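Local coordinates for protein HAT1-interacting factor 1 (Saccharomyces cerevisiae, PDB 4NQ0) that acts as a homodimeric, nuclear TPR-type histone chaperone of the NASP family that binds H3-H4 and H2A-H2B and takes part in chromatin assembly and telomere silencing, at residues 37-42 with 72-77; 237-242 with 256-261; 300-305 with 335-340. All blocks are in the same frame, centred on the assembly; numbering follows the deposited sequence.

Contact 1. Residues 37-42 with 72-77; sequences KFLEAA and YNMEVQ
Phe38 meets Asn73 face-on, and this pair sets the geometry of the contact. Asn73 CB stands 3.5 Å from the centroid of the Phe38 ring and only 4° off the ring normal, a CH-pi contact over the middle of the face. The amide of Asn73 is nearly parallel to the ring, its plane tilted just 9°, but is displaced toward the CE1-CZ rim, with Asn73 CG 3.7 Å from Phe38 CZ. Asn73 ND2 makes a weak hydrogen bond back to the carbonyl oxygen of Gln69. Phe38 CG lies anti to its own carbonyl carbon, which swings the ring across to helix 61-77. At the ring's edge, near its plane, Gln77 NE2 comes within 3.8 Å of Phe38 CE2, with the amide turned almost perpendicular to the ring.

Met74, the second large contributor, works on the other flank. Its CG touches Phe38 CB at 3.9 Å; the extended chi2 carries Met74 SD to 3.8 Å from Leu39 CA, and a bend at chi3 then turns Met74 CE toward Leu39 CD1, 4.0 Å away. The thioether thus lies against the first turn of helix 38-51, just after the N-cap position at Lys37.

Helices 38-51 and 61-77 form an antiparallel helical hairpin, the segment directions 155° apart and their axes 9.6 Å apart at closest approach, a spacing that these long side chains bridge. The contact lies near the surface: Phe38 also packs on Leu33 of helix 14-34, Met74 and Leu39 both reach Phe198, and helix 202-218 touches Tyr72 and Glu75 of helix 61-77.

Contact 2. Residues 237-242 with 256-261; sequences DVYILM and IHHYLK
Tyr239 lays its ring against Lys261 in the antiparallel helix pair of the predicted TPR 2 repeat, whose segment axes approach to 7.7 Å. One face of the ring receives Lys261 CB, 3.9 Å from the centroid and 10° off the normal, a CH-pi contact. The lysine chain then bends at each torsion beyond chi1 and brings its ammonium group to Asp180 and Glu182 in salt bridges, while Tyr239 OH hydrogen-bonds to Asp180, so one acidic loop grips both polar ends. The Tyr239 and His258 rings meet rim to rim, their planes nearly parallel, 17° apart, with Tyr239 CD1 3.4 Å from His258 CD2.

Ile240 starts out pointing away from helix 252-266, yet its CD1 reaches Tyr259 CD1 at 3.8 Å. Ile240 O lies at the edge of the Tyr259 ring, 3.5 Å from Tyr259 CE1; that tyrosine's hydroxyl is hydrogen-bonded to Asp244.

Met242 closes the segment over His258. Both imidazole nitrogens are engaged, ND1 with Glu246 and NE2 with Glu182, which fixes the ring's rotation and would probably favour its protonated form. Over one face of this held ring, Met242 SD sits 4.2 Å from the His258 centroid, 10° off the normal.

Contact 3. Residues 300-305 with 335-340; sequences DKLKRF and DDIDEV
Phe305 is wedged between the two helices, its ring contacted on both faces. Over the centre of one face lies Asp336 CB, 3.7 Å from the Phe305 centroid and 11° off the normal, a CH-pi contact made by the methylene of an acidic residue. On the opposite face, displaced toward the rim, is the carbonyl oxygen of Lys301, one turn earlier in the same helix. Val340 CG2 closes the edge near the ring plane, 3.7 Å from Phe305 CE2. With CG anti to the carbonyl carbon (chi1 -64°), the phenyl group is directed at helix 323-344. Phe305 CB itself meets Ile337 CG1 at 3.6 Å. Equally close are Leu302 and Val340, which lie alongside one another, running opposite ways, with Leu302 CG 3.7 Å from Val340 CG1.

Helix 298-316 carries much of the predicted TPR 3 repeat and lies in the region that interacts with H2A-H2B; helix 323-344 follows it as the last helix modelled. The segments run antiparallel, with a 160° angle between their directions and 9.7 Å between their axes, a separation spanned here by Leu302, Phe305, Ile337 and Val340.

Elsewhere the packing is looser. Leu302 CD2 and Ile337 CG2 are 4.1 Å apart. Lys301 contributes its aliphatic part alone, CD lying 4.0 Å from Val340 CG2, before NZ is bound by Val293 O and the side chain of Gln344. The carboxylate of Asp336 likewise turns to Arg291 in a salt bridge. On helix 323-344, Asp338 points away from helix 298-316 and Asp335 is exposed to solvent.

In the fold
Along the chain the three contacts come in series, each joining a different pair of antiparallel helices: 38-51 with 61-77, 229-248 with 252-266, and 298-316 with 323-344. Contact 2 lies about 4 Å from the chain centre, against 17 Å for contact 1 and 23 Å for contact 3. The centres of contacts 1 and 3 are 34 Å apart. Contacts 2 and 3 touch, Leu260 CD2 packing 3.5 Å from Arg304 NH2; contacts 1 and 2 do not. Contact 1 is an N-terminal hairpin, contact 2 lies inside predicted TPR 2, and contact 3 joins predicted TPR 3 to the last helix. Such TPR-like pairs build an extended scaffold consistent with recruiting partners to histones.

Contact 1. Residues 37-42 with 72-77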
loop_
_atom_site.group_PDB
_atom_site.type_symbol
_atom_site.label_atom_id
_atom_site.label_comp_id
_atom_site.label_asym_id
_atom_site.label_seq_id
_atom_site.Cartn_x
_atom_site.Cartn_y
_atom_site.Cartn_z
ATOM N N LYS A 37 0.163 -18.720 8.091
ATOM C CA LYS A 37 -0.066 -18.840 9.531
ATOM C C LYS A 37 -0.126 -17.439 10.135
ATOM O O LYS A 37 0.845 -16.941 10.718
ATOM C CB LYS A 37 1.030 -19.687 10.175
ATOM C CG LYS A 37 0.929 -21.165 9.848
ATOM C CD LYS A 37 2.262 -21.875 10.099
ATOM C CE LYS A 37 2.078 -23.368 10.338
ATOM N NZ LYS A 37 3.401 -24.049 10.460
ATOM N N PHE A 38 -1.294 -16.821 9.997
ATOM C CA PHE A 38 -1.457 -15.374 10.180
ATOM C C PHE A 38 -1.423 -14.919 11.632
ATOM O O PHE A 38 -0.754 -13.944 11.960
ATOM C CB PHE A 38 -2.768 -14.918 9.552
ATOM C CG PHE A 38 -2.854 -15.172 8.073
ATOM C CD1 PHE A 38 -1.880 -14.676 7.213
ATOM C CD2 PHE A 38 -3.914 -15.889 7.536
ATOM C CE1 PHE A 38 -1.953 -14.900 5.843
ATOM C CE2 PHE A 38 -3.992 -16.117 6.164
ATOM C CZ PHE A 38 -3.008 -15.616 5.320
ATOM N N LEU A 39 -2.166 -15.601 12.490
ATOM C CA LEU A 39 -2.140 -15.306 13.912
ATOM C C LEU A 39 -0.708 -15.454 14.424
ATOM O O LEU A 39 -0.226 -14.627 15.198
ATOM C CB LEU A 39 -3.086 -16.236 14.668
ATOM C CG LEU A 39 -3.096 -16.171 16.199
ATOM C CD1 LEU A 39 -3.475 -14.783 16.696
ATOM C CD2 LEU A 39 -4.041 -17.231 16.758
ATOM N N GLU A 40 -0.031 -16.491 13.944
ATOM C CA GLU A 40 1.305 -16.832 14.394
ATOM C C GLU A 40 2.364 -15.818 13.929
ATOM O O GLU A 40 3.260 -15.471 14.689
ATOM C CB GLU A 40 1.668 -18.241 13.929
ATOM C CG GLU A 40 0.811 -19.361 14.558
ATOM C CD GLU A 40 -0.448 -19.738 13.747
ATOM O OE1 GLU A 40 -0.871 -18.980 12.828
ATOM O OE2 GLU A 40 -1.023 -20.814 14.045
ATOM N N ALA A 41 2.250 -15.353 12.686
ATOM C CA ALA A 41 3.142 -14.305 12.155
ATOM C C ALA A 41 2.906 -12.978 12.883
ATOM O O ALA A 41 3.855 -12.279 13.234
ATOM C CB ALA A 41 2.940 -14.138 10.652
ATOM N N ALA A 42 1.638 -12.654 13.129
ATOM C CA ALA A 42 1.278 -11.442 13.864
ATOM C C ALA A 42 1.809 -11.459 15.304
ATOM O O ALA A 42 2.437 -10.484 15.762
ATOM C CB ALA A 42 -0.227 -11.252 13.857
ATOM N N TYR A 72 -4.692 -8.172 8.853
ATOM C CA TYR A 72 -5.653 -7.984 7.768
ATOM C C TYR A 72 -6.238 -9.331 7.336
ATOM O O TYR A 72 -7.455 -9.501 7.275
ATOM C CB TYR A 72 -4.990 -7.280 6.574
ATOM C CG TYR A 72 -5.795 -7.322 5.290
ATOM C CD1 TYR A 72 -7.101 -6.850 5.251
ATOM C CD2 TYR A 72 -5.242 -7.817 4.111
ATOM C CE1 TYR A 72 -7.839 -6.876 4.073
ATOM C CE2 TYR A 72 -5.970 -7.848 2.933
ATOM C CZ TYR A 72 -7.268 -7.374 2.920
ATOM O OH TYR A 72 -8.001 -7.405 1.752
ATOM N N ASN A 73 -5.360 -10.286 7.055
ATOM C CA ASN A 73 -5.787 -11.613 6.605
ATOM C C ASN A 73 -6.578 -12.414 7.638
ATOM O O ASN A 73 -7.372 -13.283 7.270
ATOM C CB ASN A 73 -4.589 -12.414 6.105
ATOM C CG ASN A 73 -4.332 -12.195 4.635
ATOM O OD1 ASN A 73 -5.141 -12.597 3.800
ATOM N ND2 ASN A 73 -3.211 -11.553 4.305
ATOM N N MET A 74 -6.354 -12.119 8.918
ATOM C CA MET A 74 -7.142 -12.697 10.002
ATOM C C MET A 74 -8.586 -12.226 9.900
ATOM O O MET A 74 -9.518 -13.003 10.127
ATOM C CB MET A 74 -6.576 -12.304 11.379
ATOM C CG MET A 74 -5.369 -13.116 11.845
ATOM S SD MET A 74 -4.535 -12.383 13.284
ATOM C CE MET A 74 -5.854 -12.400 14.502
ATOM N N GLU A 75 -8.773 -10.950 9.574
ATOM C CA GLU A 75 -10.114 -10.383 9.475
ATOM C C GLU A 75 -10.828 -10.924 8.240
ATOM O O GLU A 75 -12.006 -11.278 8.312
ATOM C CB GLU A 75 -10.056 -8.854 9.442
ATOM C CG GLU A 75 -11.422 -8.162 9.498
ATOM C CD GLU A 75 -12.239 -8.522 10.735
ATOM O OE1 GLU A 75 -11.659 -8.700 11.827
ATOM O OE2 GLU A 75 -13.478 -8.617 10.613
ATOM N N VAL A 76 -10.112 -10.993 7.117
ATOM C CA VAL A 76 -10.648 -11.591 5.895
ATOM C C VAL A 76 -11.181 -12.990 6.206
ATOM O O VAL A 76 -12.337 -13.300 5.910
ATOM C CB VAL A 76 -9.586 -11.662 4.762
ATOM C CG1 VAL A 76 -10.055 -12.566 3.634
ATOM C CG2 VAL A 76 -9.277 -10.273 4.224
ATOM N N GLN A 77 -10.336 -13.812 6.828
ATOM C CA GLN A 77 -10.720 -15.168 7.261
ATOM C C GLN A 77 -11.904 -15.184 8.226
ATOM O O GLN A 77 -12.708 -16.113 8.192
ATOM C CB GLN A 77 -9.539 -15.898 7.910
ATOM C CG GLN A 77 -8.579 -16.555 6.921
ATOM C CD GLN A 77 -7.618 -17.526 7.595
ATOM O OE1 GLN A 77 -7.426 -17.489 8.816
ATOM N NE2 GLN A 77 -7.014 -18.405 6.803
#

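Contact 2. Residues 237-242 with 256-261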
loop_
_atom_site.group_PDB
_atom_site.type_symbol
_atom_site.label_atom_id
_atom_site.label_comp_id
_atom_site.label_asym_id
_atom_site.label_seq_id
_atom_site.Cartn_x
_atom_site.Cartn_y
_atom_site.Cartn_z
ATOM N N ASP A 237 4.657 0.209 -2.251
ATOM C CA ASP A 237 4.112 -1.095 -1.843
ATOM C C ASP A 237 3.217 -0.963 -0.618
ATOM O O ASP A 237 2.163 -1.602 -0.535
ATOM C CB ASP A 237 5.240 -2.103 -1.536
ATOM C CG ASP A 237 5.921 -2.643 -2.784
ATOM O OD1 ASP A 237 5.380 -2.499 -3.903
ATOM O OD2 ASP A 237 7.011 -3.226 -2.636
ATOM N N VAL A 238 3.623 -0.124 0.336
ATOM C CA VAL A 238 2.817 0.085 1.533
ATOM C C VAL A 238 1.494 0.755 1.185
ATOM O O VAL A 238 0.438 0.383 1.735
ATOM C CB VAL A 238 3.560 0.900 2.597
ATOM C CG1 VAL A 238 2.600 1.322 3.736
ATOM C CG2 VAL A 238 4.743 0.085 3.133
ATOM N N TYR A 239 1.537 1.727 0.275
ATOM C CA TYR A 239 0.321 2.439 -0.121
ATOM C C TYR A 239 -0.649 1.502 -0.832
ATOM O O TYR A 239 -1.856 1.589 -0.608
ATOM C CB TYR A 239 0.628 3.684 -0.973
ATOM C CG TYR A 239 0.992 4.915 -0.166
ATOM C CD1 TYR A 239 0.159 5.377 0.848
ATOM C CD2 TYR A 239 2.154 5.630 -0.430
ATOM C CE1 TYR A 239 0.477 6.508 1.588
ATOM C CE2 TYR A 239 2.484 6.756 0.302
ATOM C CZ TYR A 239 1.649 7.185 1.308
ATOM O OH TYR A 239 1.988 8.290 2.016
ATOM N N ILE A 240 -0.137 0.602 -1.672
ATOM C CA ILE A 240 -0.981 -0.418 -2.302
ATOM C C ILE A 240 -1.663 -1.284 -1.239
ATOM O O ILE A 240 -2.867 -1.538 -1.317
ATOM C CB ILE A 240 -0.198 -1.342 -3.285
ATOM C CG1 ILE A 240 0.342 -0.565 -4.500
ATOM C CG2 ILE A 240 -1.088 -2.494 -3.762
ATOM C CD1 ILE A 240 -0.730 0.066 -5.407
ATOM N N LEU A 241 -0.908 -1.734 -0.247
ATOM C CA LEU A 241 -1.482 -2.547 0.833
ATOM C C LEU A 241 -2.541 -1.762 1.605
ATOM O O LEU A 241 -3.603 -2.286 1.892
ATOM C CB LEU A 241 -0.400 -3.013 1.818
ATOM C CG LEU A 241 -0.327 -4.491 2.199
ATOM C CD1 LEU A 241 0.709 -4.657 3.340
ATOM C CD2 LEU A 241 -1.677 -5.112 2.597
ATOM N N MET A 242 -2.238 -0.517 1.955
ATOM C CA MET A 242 -3.223 0.352 2.594
ATOM C C MET A 242 -4.491 0.428 1.749
ATOM O O MET A 242 -5.588 0.270 2.260
ATOM C CB MET A 242 -2.665 1.752 2.797
ATOM C CG MET A 242 -1.679 1.862 3.930
ATOM S SD MET A 242 -1.159 3.565 4.062
ATOM C CE MET A 242 -0.290 3.522 5.617
ATOM N N ILE A 256 -8.705 4.627 -3.194
ATOM C CA ILE A 256 -8.284 5.173 -4.478
ATOM C C ILE A 256 -7.178 6.192 -4.253
ATOM O O ILE A 256 -6.190 6.213 -4.989
ATOM C CB ILE A 256 -9.454 5.826 -5.256
ATOM C CG1 ILE A 256 -10.526 4.790 -5.584
ATOM C CG2 ILE A 256 -8.947 6.411 -6.561
ATOM C CD1 ILE A 256 -11.893 5.383 -5.986
ATOM N N HIS A 257 -7.330 7.009 -3.211
ATOM C CA HIS A 257 -6.326 8.004 -2.883
ATOM C C HIS A 257 -4.962 7.358 -2.611
ATOM O O HIS A 257 -3.926 7.865 -3.050
ATOM C CB HIS A 257 -6.777 8.845 -1.692
ATOM C CG HIS A 257 -5.674 9.623 -1.058
ATOM N ND1 HIS A 257 -5.134 10.756 -1.633
ATOM C CD2 HIS A 257 -4.991 9.424 0.096
ATOM C CE1 HIS A 257 -4.176 11.227 -0.853
ATOM N NE2 HIS A 257 -4.069 10.436 0.202
ATOM N N HIS A 258 -4.959 6.230 -1.908
ATOM C CA HIS A 258 -3.701 5.529 -1.620
ATOM C C HIS A 258 -3.099 4.830 -2.827
ATOM O O HIS A 258 -1.879 4.858 -3.013
ATOM C CB HIS A 258 -3.854 4.596 -0.428
ATOM C CG HIS A 258 -3.866 5.326 0.875
ATOM N ND1 HIS A 258 -4.815 5.109 1.850
ATOM C CD2 HIS A 258 -3.069 6.319 1.337
ATOM C CE1 HIS A 258 -4.581 5.919 2.871
ATOM N NE2 HIS A 258 -3.530 6.667 2.581
ATOM N N TYR A 259 -3.935 4.217 -3.654
ATOM C CA TYR A 259 -3.458 3.654 -4.934
ATOM C C TYR A 259 -2.791 4.722 -5.821
ATOM O O TYR A 259 -1.757 4.479 -6.460
ATOM C CB TYR A 259 -4.601 3.009 -5.703
ATOM C CG TYR A 259 -5.181 1.736 -5.110
ATOM C CD1 TYR A 259 -4.383 0.795 -4.460
ATOM C CD2 TYR A 259 -6.531 1.450 -5.253
ATOM C CE1 TYR A 259 -4.928 -0.380 -3.929
ATOM C CE2 TYR A 259 -7.081 0.283 -4.749
ATOM C CZ TYR A 259 -6.278 -0.634 -4.092
ATOM O OH TYR A 259 -6.827 -1.791 -3.597
ATOM N N LEU A 260 -3.392 5.909 -5.860
ATOM C CA LEU A 260 -2.802 7.040 -6.570
ATOM C C LEU A 260 -1.491 7.517 -5.964
ATOM O O LEU A 260 -0.616 7.978 -6.699
ATOM C CB LEU A 260 -3.768 8.220 -6.622
ATOM C CG LEU A 260 -4.995 8.047 -7.533
ATOM C CD1 LEU A 260 -5.975 9.155 -7.227
ATOM C CD2 LEU A 260 -4.621 8.046 -9.003
ATOM N N LYS A 261 -1.376 7.462 -4.641
ATOM C CA LYS A 261 -0.115 7.789 -3.971
ATOM C C LYS A 261 0.953 6.758 -4.321
ATOM O O LYS A 261 2.097 7.119 -4.574
ATOM C CB LYS A 261 -0.284 7.847 -2.442
ATOM C CG LYS A 261 -1.086 9.039 -1.946
ATOM C CD LYS A 261 -0.228 10.217 -1.486
ATOM C CE LYS A 261 0.537 9.890 -0.215
ATOM N NZ LYS A 261 0.420 10.910 0.861
#

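Contact 3. Residues 300-305 with 335-340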
loop_
_atom_site.group_PDB
_atom_site.type_symbol
_atom_site.label_atom_id
_atom_site.label_comp_id
_atom_site.label_asym_id
_atom_site.label_seq_id
_atom_site.Cartn_x
_atom_site.Cartn_y
_atom_site.Cartn_z
ATOM N N ASP A 300 -15.715 11.981 -14.856
ATOM C CA ASP A 300 -14.379 11.773 -14.289
ATOM C C ASP A 300 -14.006 10.290 -14.260
ATOM O O ASP A 300 -12.857 9.943 -14.513
ATOM C CB ASP A 300 -14.272 12.383 -12.880
ATOM C CG ASP A 300 -14.408 13.913 -12.883
ATOM O OD1 ASP A 300 -14.933 14.470 -11.893
ATOM O OD2 ASP A 300 -13.990 14.565 -13.875
ATOM N N LYS A 301 -14.966 9.418 -13.952
ATOM C CA LYS A 301 -14.697 7.987 -14.007
ATOM C C LYS A 301 -14.244 7.595 -15.410
ATOM O O LYS A 301 -13.208 6.946 -15.569
ATOM C CB LYS A 301 -15.916 7.157 -13.605
ATOM C CG LYS A 301 -16.275 7.276 -12.153
ATOM C CD LYS A 301 -17.248 6.203 -11.734
ATOM C CE LYS A 301 -17.722 6.453 -10.339
ATOM N NZ LYS A 301 -18.502 5.330 -9.813
ATOM N N LEU A 302 -15.012 8.016 -16.414
ATOM C CA LEU A 302 -14.763 7.622 -17.800
ATOM C C LEU A 302 -13.387 8.053 -18.268
ATOM O O LEU A 302 -12.689 7.278 -18.918
ATOM C CB LEU A 302 -15.832 8.184 -18.745
ATOM C CG LEU A 302 -17.192 7.477 -18.720
ATOM C CD1 LEU A 302 -18.228 8.204 -19.607
ATOM C CD2 LEU A 302 -17.010 6.023 -19.162
ATOM N N LYS A 303 -12.993 9.278 -17.928
ATOM C CA LYS A 303 -11.672 9.785 -18.321
ATOM C C LYS A 303 -10.541 8.945 -17.738
ATOM O O LYS A 303 -9.552 8.693 -18.417
ATOM C CB LYS A 303 -11.486 11.240 -17.898
ATOM C CG LYS A 303 -12.398 12.210 -18.626
ATOM C CD LYS A 303 -12.144 13.681 -18.249
ATOM C CE LYS A 303 -13.286 14.555 -18.798
ATOM N NZ LYS A 303 -13.114 16.029 -18.577
ATOM N N ARG A 304 -10.685 8.519 -16.481
ATOM C CA ARG A 304 -9.644 7.696 -15.840
ATOM C C ARG A 304 -9.638 6.284 -16.413
ATOM O O ARG A 304 -8.569 5.719 -16.658
ATOM C CB ARG A 304 -9.812 7.634 -14.316
ATOM C CG ARG A 304 -8.634 6.983 -13.592
ATOM C CD ARG A 304 -7.478 7.963 -13.442
ATOM N NE ARG A 304 -6.213 7.318 -13.068
ATOM C CZ ARG A 304 -5.117 7.952 -12.651
ATOM N NH1 ARG A 304 -5.107 9.276 -12.484
ATOM N NH2 ARG A 304 -4.015 7.247 -12.370
ATOM N N PHE A 305 -10.819 5.706 -16.614
ATOM C CA PHE A 305 -10.899 4.387 -17.227
ATOM C C PHE A 305 -10.228 4.365 -18.608
ATOM O O PHE A 305 -9.477 3.445 -18.922
ATOM C CB PHE A 305 -12.348 3.913 -17.380
ATOM C CG PHE A 305 -13.080 3.699 -16.085
ATOM C CD1 PHE A 305 -12.419 3.321 -14.937
ATOM C CD2 PHE A 305 -14.458 3.835 -16.037
ATOM C CE1 PHE A 305 -13.091 3.122 -13.768
ATOM C CE2 PHE A 305 -15.145 3.635 -14.865
ATOM C CZ PHE A 305 -14.463 3.270 -13.720
ATOM N N ASP A 335 -15.474 -3.351 -19.005
ATOM C CA ASP A 335 -16.726 -3.505 -18.249
ATOM C C ASP A 335 -17.007 -2.235 -17.441
ATOM O O ASP A 335 -18.136 -1.755 -17.409
ATOM C CB ASP A 335 -16.674 -4.693 -17.293
ATOM C CG ASP A 335 -16.393 -6.001 -17.994
ATOM O OD1 ASP A 335 -16.587 -6.090 -19.228
ATOM O OD2 ASP A 335 -15.964 -6.945 -17.298
ATOM N N ASP A 336 -15.968 -1.681 -16.820
ATOM C CA ASP A 336 -16.126 -0.457 -16.030
ATOM C C ASP A 336 -16.662 0.695 -16.888
ATOM O O ASP A 336 -17.578 1.422 -16.470
ATOM C CB ASP A 336 -14.808 -0.060 -15.359
ATOM C CG ASP A 336 -14.266 -1.139 -14.438
ATOM O OD1 ASP A 336 -15.051 -1.967 -13.949
ATOM O OD2 ASP A 336 -13.047 -1.155 -14.194
ATOM N N ILE A 337 -16.105 0.840 -18.091
ATOM C CA ILE A 337 -16.547 1.861 -19.035
ATOM C C ILE A 337 -18.011 1.629 -19.411
ATOM O O ILE A 337 -18.839 2.534 -19.300
ATOM C CB ILE A 337 -15.668 1.871 -20.308
ATOM C CG1 ILE A 337 -14.282 2.429 -19.978
ATOM C CG2 ILE A 337 -16.318 2.696 -21.416
ATOM C CD1 ILE A 337 -13.248 2.178 -21.042
ATOM N N ASP A 338 -18.327 0.406 -19.828
ATOM C CA ASP A 338 -19.718 0.035 -20.145
ATOM C C ASP A 338 -20.685 0.389 -19.013
ATOM O O ASP A 338 -21.667 1.075 -19.235
ATOM C CB ASP A 338 -19.822 -1.455 -20.457
ATOM C CG ASP A 338 -19.024 -1.852 -21.687
ATOM O OD1 ASP A 338 -18.707 -3.048 -21.805
ATOM O OD2 ASP A 338 -18.696 -0.972 -22.523
ATOM N N GLU A 339 -20.401 -0.087 -17.808
ATOM C CA GLU A 339 -21.238 0.197 -16.636
ATOM C C GLU A 339 -21.550 1.690 -16.484
ATOM O O GLU A 339 -22.707 2.070 -16.330
ATOM C CB GLU A 339 -20.562 -0.325 -15.367
ATOM C CG GLU A 339 -21.197 0.134 -14.041
ATOM C CD GLU A 339 -22.586 -0.439 -13.805
ATOM O OE1 GLU A 339 -22.957 -1.429 -14.473
ATOM O OE2 GLU A 339 -23.307 0.101 -12.937
ATOM N N VAL A 340 -20.524 2.531 -16.543
ATOM C CA VAL A 340 -20.720 3.970 -16.385
ATOM C C VAL A 340 -21.449 4.593 -17.582
ATOM O O VAL A 340 -22.382 5.384 -17.404
ATOM C CB VAL A 340 -19.381 4.692 -16.128
ATOM C CG1 VAL A 340 -19.565 6.209 -16.123
ATOM C CG2 VAL A 340 -18.795 4.221 -14.808
#